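PDB 6G5O: cytochrome P450 from Zobellia galactanivorans, which belongs to the cytochrome P450 family of haem-thiolate proteins and binds protoporphyrin IX containing iron. Local coordinates for residues 57-62 with 267-272; 27-32 with 290-295; 104-109 with 132-137. All blocks are in the same frame, centred on the assembly; numbering follows the deposited sequence.

Contact 1 (57-62 with 267-272); sequences IVIPSE and LTQMGR. With HEM (protoporphyrin IX containing Fe), chain C.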
loop_
_atom_site.group_PDB
_atom_site.type_symbol
_atom_site.label_atom_id
_atom_site.label_comp_id
_atom_site.label_asym_id
_atom_site.label_seq_id
_atom_site.Cartn_x
_atom_site.Cartn_y
_atom_site.Cartn_z
ATOM N N ILE A 57 9.814 -0.673 13.457
ATOM C CA ILE A 57 9.866 -1.573 12.303
ATOM C C ILE A 57 9.665 -0.840 10.971
ATOM O O ILE A 57 9.818 -1.433 9.928
ATOM C CB ILE A 57 8.896 -2.765 12.397
ATOM C CG1 ILE A 57 7.431 -2.316 12.276
ATOM C CG2 ILE A 57 9.148 -3.560 13.659
ATOM C CD1 ILE A 57 6.411 -3.386 12.666
ATOM N N VAL A 58 9.334 0.446 10.992
ATOM C CA VAL A 58 9.179 1.191 9.745
ATOM C C VAL A 58 10.558 1.677 9.283
ATOM O O VAL A 58 11.519 1.758 10.091
ATOM C CB VAL A 58 8.219 2.384 9.913
ATOM C CG1 VAL A 58 7.885 3.044 8.569
ATOM C CG2 VAL A 58 6.941 1.928 10.603
ATOM N N ILE A 59 10.647 1.990 7.981
ATOM C CA ILE A 59 11.854 2.496 7.359
ATOM C C ILE A 59 11.516 3.647 6.404
ATOM O O ILE A 59 10.912 3.415 5.327
ATOM C CB ILE A 59 12.596 1.384 6.604
ATOM C CG1 ILE A 59 13.011 0.274 7.571
ATOM C CG2 ILE A 59 13.834 1.952 5.910
ATOM C CD1 ILE A 59 13.435 -1.007 6.892
ATOM N N PRO A 60 11.886 4.889 6.768
ATOM C CA PRO A 60 12.667 5.242 7.969
ATOM C C PRO A 60 11.945 5.043 9.301
ATOM O O PRO A 60 10.726 5.269 9.380
ATOM C CB PRO A 60 12.925 6.738 7.772
ATOM C CG PRO A 60 11.782 7.214 6.944
ATOM C CD PRO A 60 11.471 6.083 6.012
ATOM N N SER A 61 12.695 4.617 10.327
ATOM C CA SER A 61 12.176 4.512 11.698
ATOM C C SER A 61 11.439 5.760 12.127
ATOM O O SER A 61 11.786 6.880 11.728
ATOM C CB SER A 61 13.284 4.258 12.695
ATOM O OG SER A 61 12.754 4.179 14.000
ATOM N N GLU A 62 10.396 5.539 12.924
ATOM C CA GLU A 62 9.464 6.583 13.356
ATOM C C GLU A 62 9.413 6.667 14.883
ATOM O O GLU A 62 8.516 7.315 15.417
ATOM C CB GLU A 62 8.032 6.289 12.851
ATOM C CG GLU A 62 7.803 6.442 11.342
ATOM C CD GLU A 62 6.410 6.010 10.855
ATOM O OE1 GLU A 62 5.617 5.392 11.610
ATOM O OE2 GLU A 62 6.102 6.300 9.684
ATOM N N LEU A 267 4.533 -0.647 -1.667
ATOM C CA LEU A 267 5.271 -0.671 -0.395
ATOM C C LEU A 267 6.551 -1.476 -0.589
ATOM O O LEU A 267 6.543 -2.711 -0.655
ATOM C CB LEU A 267 4.444 -1.244 0.763
ATOM C CG LEU A 267 5.065 -1.163 2.179
ATOM C CD1 LEU A 267 5.444 0.251 2.542
ATOM C CD2 LEU A 267 4.089 -1.649 3.224
ATOM N N THR A 268 7.659 -0.759 -0.636
ATOM C CA THR A 268 8.941 -1.327 -1.018
ATOM C C THR A 268 9.426 -2.362 -0.056
ATOM O O THR A 268 9.861 -3.449 -0.456
ATOM C CB THR A 268 9.995 -0.203 -1.188
ATOM O OG1 THR A 268 9.601 0.639 -2.274
ATOM C CG2 THR A 268 11.347 -0.769 -1.507
ATOM N N GLN A 269 9.291 -2.075 1.225
ATOM C CA GLN A 269 9.886 -2.944 2.258
ATOM C C GLN A 269 9.298 -2.609 3.609
ATOM O O GLN A 269 8.680 -1.586 3.783
ATOM C CB GLN A 269 11.426 -2.768 2.325
ATOM C CG GLN A 269 11.876 -1.365 2.736
ATOM C CD GLN A 269 13.394 -1.190 2.873
ATOM O OE1 GLN A 269 14.168 -2.158 2.880
ATOM N NE2 GLN A 269 13.819 0.065 3.004
ATOM N N MET A 270 9.504 -3.500 4.548
ATOM C CA MET A 270 9.071 -3.279 5.899
ATOM C C MET A 270 10.021 -3.978 6.853
ATOM O O MET A 270 10.456 -5.099 6.606
ATOM C CB MET A 270 7.642 -3.803 6.111
ATOM C CG MET A 270 7.045 -3.372 7.459
ATOM S SD MET A 270 7.080 -1.574 7.751
ATOM C CE MET A 270 5.973 -0.990 6.451
ATOM N N GLY A 271 10.330 -3.331 7.962
ATOM C CA GLY A 271 11.259 -3.920 8.888
ATOM C C GLY A 271 10.664 -4.945 9.806
ATOM O O GLY A 271 9.440 -5.042 9.946
ATOM N N ARG A 272 11.567 -5.693 10.447
ATOM C CA ARG A 272 11.299 -6.499 11.625
ATOM C C ARG A 272 12.507 -6.326 12.590
ATOM O O ARG A 272 13.596 -5.897 12.180
ATOM C CB ARG A 272 11.183 -7.962 11.247
ATOM C CG ARG A 272 10.071 -8.313 10.276
ATOM C CD ARG A 272 8.724 -8.334 10.976
ATOM N NE ARG A 272 7.628 -8.904 10.175
ATOM C CZ ARG A 272 6.862 -8.206 9.328
ATOM N NH1 ARG A 272 7.083 -6.910 9.085
ATOM N NH2 ARG A 272 5.870 -8.826 8.694
HETATM C CHA HEM C . -0.144 -4.331 5.773
HETATM C CHB HEM C . 0.974 -3.213 1.209
HETATM C CHC HEM C . -3.059 -0.609 0.825
HETATM C CHD HEM C . -3.850 -1.202 5.509
HETATM C C1A HEM C . 0.490 -4.266 4.553
HETATM C C2A HEM C . 1.705 -4.938 4.228
HETATM C C3A HEM C . 1.986 -4.627 2.972
HETATM C C4A HEM C . 0.994 -3.752 2.476
HETATM C CMA HEM C . 3.175 -5.147 2.233
HETATM C CAA HEM C . 2.536 -5.892 5.086
HETATM C CBA HEM C . 3.318 -5.102 6.123
HETATM C CGA HEM C . 4.075 -6.020 7.057
HETATM O O1A HEM C . 4.403 -5.601 8.163
HETATM O O2A HEM C . 4.369 -7.194 6.767
HETATM C C1B HEM C . -0.032 -2.409 0.713
HETATM C C2B HEM C . -0.089 -2.046 -0.648
HETATM C C3B HEM C . -1.224 -1.280 -0.782
HETATM C C4B HEM C . -1.843 -1.237 0.580
HETATM C CMB HEM C . 0.923 -2.380 -1.701
HETATM C CAB HEM C . -1.869 -0.644 -1.928
HETATM C CBB HEM C . -1.554 -0.837 -3.194
HETATM C C1C HEM C . -3.647 -0.536 2.060
HETATM C C2C HEM C . -4.752 0.251 2.380
HETATM C C3C HEM C . -4.952 0.131 3.732
HETATM C C4C HEM C . -3.960 -0.765 4.207
HETATM C CMC HEM C . -5.579 1.065 1.436
HETATM C CAC HEM C . -6.013 0.732 4.553
HETATM C CBC HEM C . -6.986 1.546 4.156
HETATM C C1D HEM C . -2.915 -2.163 5.926
HETATM C C2D HEM C . -2.912 -2.699 7.299
HETATM C C3D HEM C . -1.906 -3.585 7.384
HETATM C C4D HEM C . -1.257 -3.544 6.069
HETATM C CMD HEM C . -3.908 -2.343 8.350
HETATM C CAD HEM C . -1.514 -4.399 8.604
HETATM C CBD HEM C . -2.039 -5.843 8.633
HETATM C CGD HEM C . -1.640 -6.542 9.947
HETATM O O1D HEM C . -0.744 -6.038 10.712
HETATM O O2D HEM C . -2.180 -7.637 10.328
HETATM N NA HEM C . 0.088 -3.498 3.472
HETATM N NB HEM C . -1.063 -1.909 1.396
HETATM N NC HEM C . -3.148 -1.127 3.166
HETATM N ND HEM C . -1.917 -2.710 5.249
HETATM FE FE HEM C . -1.501 -2.351 3.417
HETATM O O HOH W 1 -0.076 -0.654 3.807
#
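I57 and G271 bring the two backbones together, their CA atoms 4.4 Å apart, where the irregular loop 57-62 passes the start of the strand that begins at M270. One backbone bond links them, and it is weak: G271 N lies 2.8 Å from I57 O, yet its N-H is bent well off the oxygen, at 129°. G271 has no side chain, which lets the two backbones come this close. The loop leaves the strand beyond I59, at the cis peptide that precedes P60.

The side chain of I59 crosses that of Q269 at about a right angle, setting CG2 3.5 Å from Q269 NE2, while the other branch reaches the G271 backbone through CD1. OE1 of this glutamine is held by S292. M270 starts out away from the loop, but bends at chi2 (54°) and again at chi3 bring SD back to 3.5 Å from I57 O.

As in other P450s, an arginine on the strand following the K helix grips a haem propionate. The side chain of R272 leaves the backbone away from the loop, and its guanidinium presents two nitrogens to the carboxylate: NH2 bonds HEM O2A at 2.9 Å, nearly straight at 172°, and NH1 bonds HEM O1A at 3.1 Å. NH1 also donates to G271 O, 3.1 Å away and in the guanidinium plane; with the two propionate bonds this restrains the group's rotation. M270 CG packs 3.5 Å from HEM O1A, and L267 CD2 rests against pyrrole ring A. H80, R84 and H328 supply further hydrogen bonds to the haem.

Contact 2 (27-32 with 290-295); sequences DPVTML and RISLCW. With HEM (protoporphyrin IX containing Fe), chain C.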
loop_
_atom_site.group_PDB
_atom_site.type_symbol
_atom_site.label_atom_id
_atom_site.label_comp_id
_atom_site.label_asym_id
_atom_site.label_seq_id
_atom_site.Cartn_x
_atom_site.Cartn_y
_atom_site.Cartn_z
ATOM N N ASP A 27 20.358 2.926 13.459
ATOM C CA ASP A 27 19.683 1.640 13.631
ATOM C C ASP A 27 19.779 0.893 12.305
ATOM O O ASP A 27 18.828 0.880 11.514
ATOM C CB ASP A 27 18.214 1.865 14.032
ATOM C CG ASP A 27 17.522 0.598 14.514
ATOM O OD1 ASP A 27 18.131 -0.508 14.464
ATOM O OD2 ASP A 27 16.346 0.724 14.949
ATOM N N PRO A 28 20.934 0.267 12.049
ATOM C CA PRO A 28 21.151 -0.197 10.679
ATOM C C PRO A 28 20.304 -1.436 10.279
ATOM O O PRO A 28 19.864 -2.210 11.136
ATOM C CB PRO A 28 22.651 -0.485 10.663
ATOM C CG PRO A 28 22.966 -0.904 12.081
ATOM C CD PRO A 28 21.976 -0.214 12.979
ATOM N N VAL A 29 20.110 -1.605 8.972
ATOM C CA VAL A 29 19.151 -2.568 8.411
ATOM C C VAL A 29 19.837 -3.547 7.456
ATOM O O VAL A 29 20.530 -3.140 6.534
ATOM C CB VAL A 29 18.009 -1.841 7.629
ATOM C CG1 VAL A 29 17.092 -2.821 6.910
ATOM C CG2 VAL A 29 17.175 -0.970 8.562
ATOM N N THR A 30 19.618 -4.832 7.691
ATOM C CA THR A 30 19.924 -5.894 6.736
ATOM C C THR A 30 18.690 -6.262 5.855
ATOM O O THR A 30 17.767 -6.932 6.316
ATOM C CB THR A 30 20.385 -7.142 7.498
ATOM O OG1 THR A 30 21.454 -6.789 8.387
ATOM C CG2 THR A 30 20.877 -8.200 6.520
ATOM N N MET A 31 18.716 -5.863 4.594
ATOM C CA MET A 31 17.607 -6.040 3.664
ATOM C C MET A 31 17.575 -7.428 3.030
ATOM O O MET A 31 18.482 -7.747 2.292
ATOM C CB MET A 31 17.732 -5.004 2.535
ATOM C CG MET A 31 18.005 -3.586 3.019
ATOM S SD MET A 31 18.165 -2.309 1.718
ATOM C CE MET A 31 16.713 -2.655 0.700
ATOM N N LEU A 32 16.539 -8.246 3.284
ATOM C CA LEU A 32 16.396 -9.534 2.612
ATOM C C LEU A 32 15.786 -9.357 1.194
ATOM O O LEU A 32 14.787 -8.681 1.032
ATOM C CB LEU A 32 15.531 -10.451 3.455
ATOM C CG LEU A 32 16.242 -11.128 4.634
ATOM C CD1 LEU A 32 17.282 -10.247 5.302
ATOM C CD2 LEU A 32 15.269 -11.632 5.689
ATOM N N ARG A 290 17.863 -4.743 13.072
ATOM C CA ARG A 290 16.703 -4.787 12.187
ATOM C C ARG A 290 16.999 -5.504 10.871
ATOM O O ARG A 290 18.082 -5.334 10.303
ATOM C CB ARG A 290 16.273 -3.353 11.859
ATOM C CG ARG A 290 15.778 -2.588 13.068
ATOM C CD ARG A 290 14.887 -1.451 12.650
ATOM N NE ARG A 290 15.620 -0.387 11.983
ATOM C CZ ARG A 290 15.048 0.622 11.330
ATOM N NH1 ARG A 290 13.723 0.685 11.212
ATOM N NH2 ARG A 290 15.798 1.570 10.769
ATOM N N ILE A 291 16.044 -6.296 10.384
ATOM C CA ILE A 291 16.087 -6.737 8.989
ATOM C C ILE A 291 14.961 -6.043 8.268
ATOM O O ILE A 291 14.132 -5.406 8.918
ATOM C CB ILE A 291 16.006 -8.261 8.819
ATOM C CG1 ILE A 291 14.716 -8.847 9.381
ATOM C CG2 ILE A 291 17.181 -8.935 9.475
ATOM C CD1 ILE A 291 13.690 -9.119 8.316
ATOM N N SER A 292 14.968 -6.101 6.940
ATOM C CA SER A 292 13.827 -5.666 6.163
ATOM C C SER A 292 13.372 -6.793 5.217
ATOM O O SER A 292 14.172 -7.577 4.725
ATOM C CB SER A 292 14.076 -4.349 5.432
ATOM O OG SER A 292 14.549 -4.493 4.108
ATOM N N LEU A 293 12.061 -6.888 5.042
ATOM C CA LEU A 293 11.434 -7.765 4.070
ATOM C C LEU A 293 11.219 -6.911 2.832
ATOM O O LEU A 293 10.349 -6.069 2.823
ATOM C CB LEU A 293 10.131 -8.267 4.629
ATOM C CG LEU A 293 10.241 -8.941 5.992
ATOM C CD1 LEU A 293 8.916 -9.272 6.653
ATOM C CD2 LEU A 293 11.046 -10.206 5.842
ATOM N N CYS A 294 12.079 -7.046 1.830
ATOM C CA CYS A 294 12.012 -6.146 0.703
ATOM C C CYS A 294 11.096 -6.791 -0.350
ATOM O O CYS A 294 11.552 -7.507 -1.244
ATOM C CB CYS A 294 13.416 -5.828 0.178
ATOM S SG CYS A 294 13.440 -4.692 -1.217
ATOM N N TRP A 295 9.814 -6.491 -0.231
ATOM C CA TRP A 295 8.778 -7.008 -1.118
ATOM C C TRP A 295 9.098 -6.682 -2.582
ATOM O O TRP A 295 8.878 -7.501 -3.478
ATOM C CB TRP A 295 7.391 -6.430 -0.720
ATOM C CG TRP A 295 7.110 -6.333 0.779
ATOM C CD1 TRP A 295 7.026 -5.184 1.518
ATOM C CD2 TRP A 295 6.870 -7.411 1.694
ATOM N NE1 TRP A 295 6.752 -5.486 2.856
ATOM C CE2 TRP A 295 6.651 -6.838 2.981
ATOM C CE3 TRP A 295 6.811 -8.795 1.560
ATOM C CZ2 TRP A 295 6.392 -7.602 4.113
ATOM C CZ3 TRP A 295 6.548 -9.583 2.698
ATOM C CH2 TRP A 295 6.348 -8.983 3.970
HETATM C CHA HEM C . -0.144 -4.331 5.773
HETATM C CHB HEM C . 0.974 -3.213 1.209
HETATM C CHC HEM C . -3.059 -0.609 0.825
HETATM C CHD HEM C . -3.850 -1.202 5.509
HETATM C C1A HEM C . 0.490 -4.266 4.553
HETATM C C2A HEM C . 1.705 -4.938 4.228
HETATM C C3A HEM C . 1.986 -4.627 2.972
HETATM C C4A HEM C . 0.994 -3.752 2.476
HETATM C CMA HEM C . 3.175 -5.147 2.233
HETATM C CAA HEM C . 2.536 -5.892 5.086
HETATM C CBA HEM C . 3.318 -5.102 6.123
HETATM C CGA HEM C . 4.075 -6.020 7.057
HETATM O O1A HEM C . 4.403 -5.601 8.163
HETATM O O2A HEM C . 4.369 -7.194 6.767
HETATM C C1B HEM C . -0.032 -2.409 0.713
HETATM C C2B HEM C . -0.089 -2.046 -0.648
HETATM C C3B HEM C . -1.224 -1.280 -0.782
HETATM C C4B HEM C . -1.843 -1.237 0.580
HETATM C CMB HEM C . 0.923 -2.380 -1.701
HETATM C CAB HEM C . -1.869 -0.644 -1.928
HETATM C CBB HEM C . -1.554 -0.837 -3.194
HETATM C C1C HEM C . -3.647 -0.536 2.060
HETATM C C2C HEM C . -4.752 0.251 2.380
HETATM C C3C HEM C . -4.952 0.131 3.732
HETATM C C4C HEM C . -3.960 -0.765 4.207
HETATM C CMC HEM C . -5.579 1.065 1.436
HETATM C CAC HEM C . -6.013 0.732 4.553
HETATM C CBC HEM C . -6.986 1.546 4.156
HETATM C C1D HEM C . -2.915 -2.163 5.926
HETATM C C2D HEM C . -2.912 -2.699 7.299
HETATM C C3D HEM C . -1.906 -3.585 7.384
HETATM C C4D HEM C . -1.257 -3.544 6.069
HETATM C CMD HEM C . -3.908 -2.343 8.350
HETATM C CAD HEM C . -1.514 -4.399 8.604
HETATM C CBD HEM C . -2.039 -5.843 8.633
HETATM C CGD HEM C . -1.640 -6.542 9.947
HETATM O O1D HEM C . -0.744 -6.038 10.712
HETATM O O2D HEM C . -2.180 -7.637 10.328
HETATM N NA HEM C . 0.088 -3.498 3.472
HETATM N NB HEM C . -1.063 -1.909 1.396
HETATM N NC HEM C . -3.148 -1.127 3.166
HETATM N ND HEM C . -1.917 -2.710 5.249
HETATM FE FE HEM C . -1.501 -2.351 3.417
HETATM O O HOH W 1 -0.076 -0.654 3.807
#
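The parallel strand pair of the P450 β-sheet joins 29-32 to 290-293 here, with V29, T30, M31 and L32 beside R290, I291, S292 and L293 and the strand directions 27° apart. The backbone bonds alternate along the ladder: T30 N to R290 O at 3.1 Å, S292 N to T30 O, L32 N to S292 O at 2.9 Å, and finally C294 N to L32 O at 3.3 Å.

At the leading end, D27 meets R290 twice. The guanidinium holds D27 O edge-on through NH2, 3.2 Å away, with a bond of 160° that lies in the carbonyl plane. D27 OD2 stands 3.2 Å from R290 NE but well out of the guanidinium plane, making a salt bridge of charges alone. Each group has a second partner, R56 for the aspartate and D24 for the arginine. A bend at chi3 (-70°) lets V29 CG2 lie over one guanidinium face, 3.6 Å from NH2.

Within this five-stranded mixed sheet, strand 290-293 runs between 29-32 and the antiparallel strand 270-274. On the R290 side, V29 CG1 packs on S292 CB, and M31 CB lies by S292 OG, which is hydrogen-bonded to Q269. The other face joins L32 CD2 to I291 CD1, 4.0 Å apart. Beyond the ladder, C294 forms an inverse γ-turn and caps the short helix 295-298 with its side chain. W295 then enters the haem pocket: HEM CMA lies over one face of its indole, 3.6 Å from NE1, and L293 O over the opposite face.

Contact 3 (104-109 with 132-137); sequences TAQISE and SRALTL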
loop_
_atom_site.group_PDB
_atom_site.type_symbol
_atom_site.label_atom_id
_atom_site.label_comp_id
_atom_site.label_asym_id
_atom_site.label_seq_id
_atom_site.Cartn_x
_atom_site.Cartn_y
_atom_site.Cartn_z
ATOM N N THR A 104 -17.731 2.764 -8.117
ATOM C CA THR A 104 -17.817 2.865 -9.578
ATOM C C THR A 104 -18.274 4.258 -9.971
ATOM O O THR A 104 -17.642 4.894 -10.811
ATOM C CB THR A 104 -18.739 1.786 -10.169
ATOM O OG1 THR A 104 -18.229 0.501 -9.773
ATOM C CG2 THR A 104 -18.795 1.876 -11.714
ATOM N N ALA A 105 -19.313 4.753 -9.289
ATOM C CA ALA A 105 -19.807 6.120 -9.527
ATOM C C ALA A 105 -18.743 7.207 -9.267
ATOM O O ALA A 105 -18.557 8.081 -10.110
ATOM C CB ALA A 105 -21.073 6.384 -8.727
ATOM N N GLN A 106 -17.998 7.111 -8.162
ATOM C CA GLN A 106 -16.881 8.057 -7.903
ATOM C C GLN A 106 -15.826 8.020 -8.995
ATOM O O GLN A 106 -15.284 9.059 -9.384
ATOM C CB GLN A 106 -16.167 7.816 -6.542
ATOM C CG GLN A 106 -17.013 7.951 -5.264
ATOM C CD GLN A 106 -16.190 7.627 -4.008
ATOM O OE1 GLN A 106 -15.032 7.242 -4.106
ATOM N NE2 GLN A 106 -16.752 7.860 -2.840
ATOM N N ILE A 107 -15.487 6.822 -9.457
ATOM C CA ILE A 107 -14.348 6.700 -10.340
ATOM C C ILE A 107 -14.775 7.106 -11.786
ATOM O O ILE A 107 -14.014 7.751 -12.526
ATOM C CB ILE A 107 -13.731 5.300 -10.247
ATOM C CG1 ILE A 107 -12.952 5.168 -8.929
ATOM C CG2 ILE A 107 -12.795 5.008 -11.432
ATOM C CD1 ILE A 107 -12.325 3.812 -8.716
ATOM N N SER A 108 -15.980 6.725 -12.155
ATOM C CA SER A 108 -16.597 7.201 -13.363
ATOM C C SER A 108 -16.603 8.753 -13.433
ATOM O O SER A 108 -16.090 9.343 -14.395
ATOM C CB SER A 108 -18.024 6.654 -13.426
ATOM O OG SER A 108 -18.622 7.040 -14.640
ATOM N N GLU A 109 -17.119 9.393 -12.375
ATOM C CA GLU A 109 -17.126 10.858 -12.250
ATOM C C GLU A 109 -15.758 11.523 -12.465
ATOM O O GLU A 109 -15.629 12.468 -13.260
ATOM C CB GLU A 109 -17.694 11.295 -10.896
ATOM C CG GLU A 109 -16.955 12.495 -10.265
ATOM C CD GLU A 109 -17.866 13.569 -9.678
ATOM O OE1 GLU A 109 -18.521 13.294 -8.642
ATOM O OE2 GLU A 109 -17.894 14.689 -10.260
ATOM N N SER A 132 -8.762 9.664 -1.546
ATOM C CA SER A 132 -9.514 10.331 -0.477
ATOM C C SER A 132 -11.017 10.067 -0.561
ATOM O O SER A 132 -11.704 9.858 0.479
ATOM C CB SER A 132 -9.285 11.840 -0.575
ATOM O OG SER A 132 -7.929 12.150 -0.315
ATOM N N ARG A 133 -11.570 10.125 -1.774
ATOM C CA ARG A 133 -12.980 9.838 -1.885
ATOM C C ARG A 133 -13.273 8.361 -1.579
ATOM O O ARG A 133 -14.244 8.036 -0.880
ATOM C CB ARG A 133 -13.511 10.251 -3.251
ATOM C CG ARG A 133 -13.522 11.753 -3.414
ATOM C CD ARG A 133 -13.882 12.183 -4.823
ATOM N NE ARG A 133 -13.599 13.611 -4.976
ATOM C CZ ARG A 133 -13.568 14.257 -6.148
ATOM N NH1 ARG A 133 -13.836 13.619 -7.314
ATOM N NH2 ARG A 133 -13.256 15.550 -6.156
ATOM N N ALA A 134 -12.459 7.453 -2.111
ATOM C CA ALA A 134 -12.697 6.034 -1.860
ATOM C C ALA A 134 -12.590 5.717 -0.362
ATOM O O ALA A 134 -13.247 4.828 0.120
ATOM C CB ALA A 134 -11.730 5.205 -2.641
ATOM N N LEU A 135 -11.804 6.486 0.370
ATOM C CA LEU A 135 -11.590 6.220 1.806
ATOM C C LEU A 135 -12.825 6.551 2.655
ATOM O O LEU A 135 -13.005 5.951 3.728
ATOM C CB LEU A 135 -10.367 6.954 2.310
ATOM C CG LEU A 135 -9.912 6.675 3.766
ATOM C CD1 LEU A 135 -9.594 5.196 3.950
ATOM C CD2 LEU A 135 -8.731 7.533 4.192
ATOM N N THR A 136 -13.712 7.444 2.159
ATOM C CA THR A 136 -14.959 7.756 2.844
ATOM C C THR A 136 -15.900 6.540 2.903
ATOM O O THR A 136 -16.682 6.365 3.906
ATOM C CB THR A 136 -15.713 8.923 2.184
ATOM O OG1 THR A 136 -16.023 8.587 0.820
ATOM C CG2 THR A 136 -14.853 10.198 2.214
ATOM N N LEU A 137 -15.831 5.703 1.864
ATOM C CA LEU A 137 -16.588 4.443 1.841
ATOM C C LEU A 137 -16.057 3.420 2.837
ATOM O O LEU A 137 -16.833 2.769 3.506
ATOM C CB LEU A 137 -16.596 3.781 0.454
ATOM C CG LEU A 137 -17.025 4.701 -0.709
ATOM C CD1 LEU A 137 -16.902 4.032 -2.062
ATOM C CD2 LEU A 137 -18.447 5.201 -0.490
#
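R133 O accepts from T136 N and T136 OG1 of its own helix and from Q106 NE2 across the contact, although the hydroxyl pair is modelled doubtfully short. The hydrogen bond from Q106 NE2 to R133 O is 3.2 Å long, with an N-H...O angle of 147°. NE2 stands well above the carbonyl plane of R133.

Q106 reaches over by an extended chain beyond CG (chi2 178°) and enters as a knob into the hole formed by R133, A134, T136 and L137. Its OE1 faces R133 CB at 3.5 Å. On the nitrogen side L137 CG closes in, 3.8 Å from NE2. The R133 guanidinium stands nearly perpendicular to the Q106 amide. E109 OE1 lies 4.9 Å from R133 NH1, too far for a salt bridge, though the opposite charges may still attract weakly.

The short segments run antiparallel, at 169°, with axes 10.3 Å apart; their helices correspond to D and E of the P450 fold. F143 in a nearby loop touches both Q106 and R133. I107 of helix 97-117 packs on helix 333-350, whereas L135 and T136 of helix 122-139 rest on W149 of helix 145-152.

How the contacts relate
Contacts 1 and 2 adjoin in one β-sheet, their centres 8 Å apart. Two probable hydrogen bonds join them, Q269 OE1 to S292 OG and V58 O to R290 NH1, both 2.7 Å. Both also reach the haem, contact 1 through L267, M270 and R272 and contact 2 through W295. Contact 3 lies on the opposite side of the chain's centre, 29 Å from contact 1 and 35 Å from contact 2 between centres. Its nearest atoms stay about 15 and 20 Å from theirs. It belongs to the helical part of the fold, where the A134 side chain comes within about 8 Å of the haem.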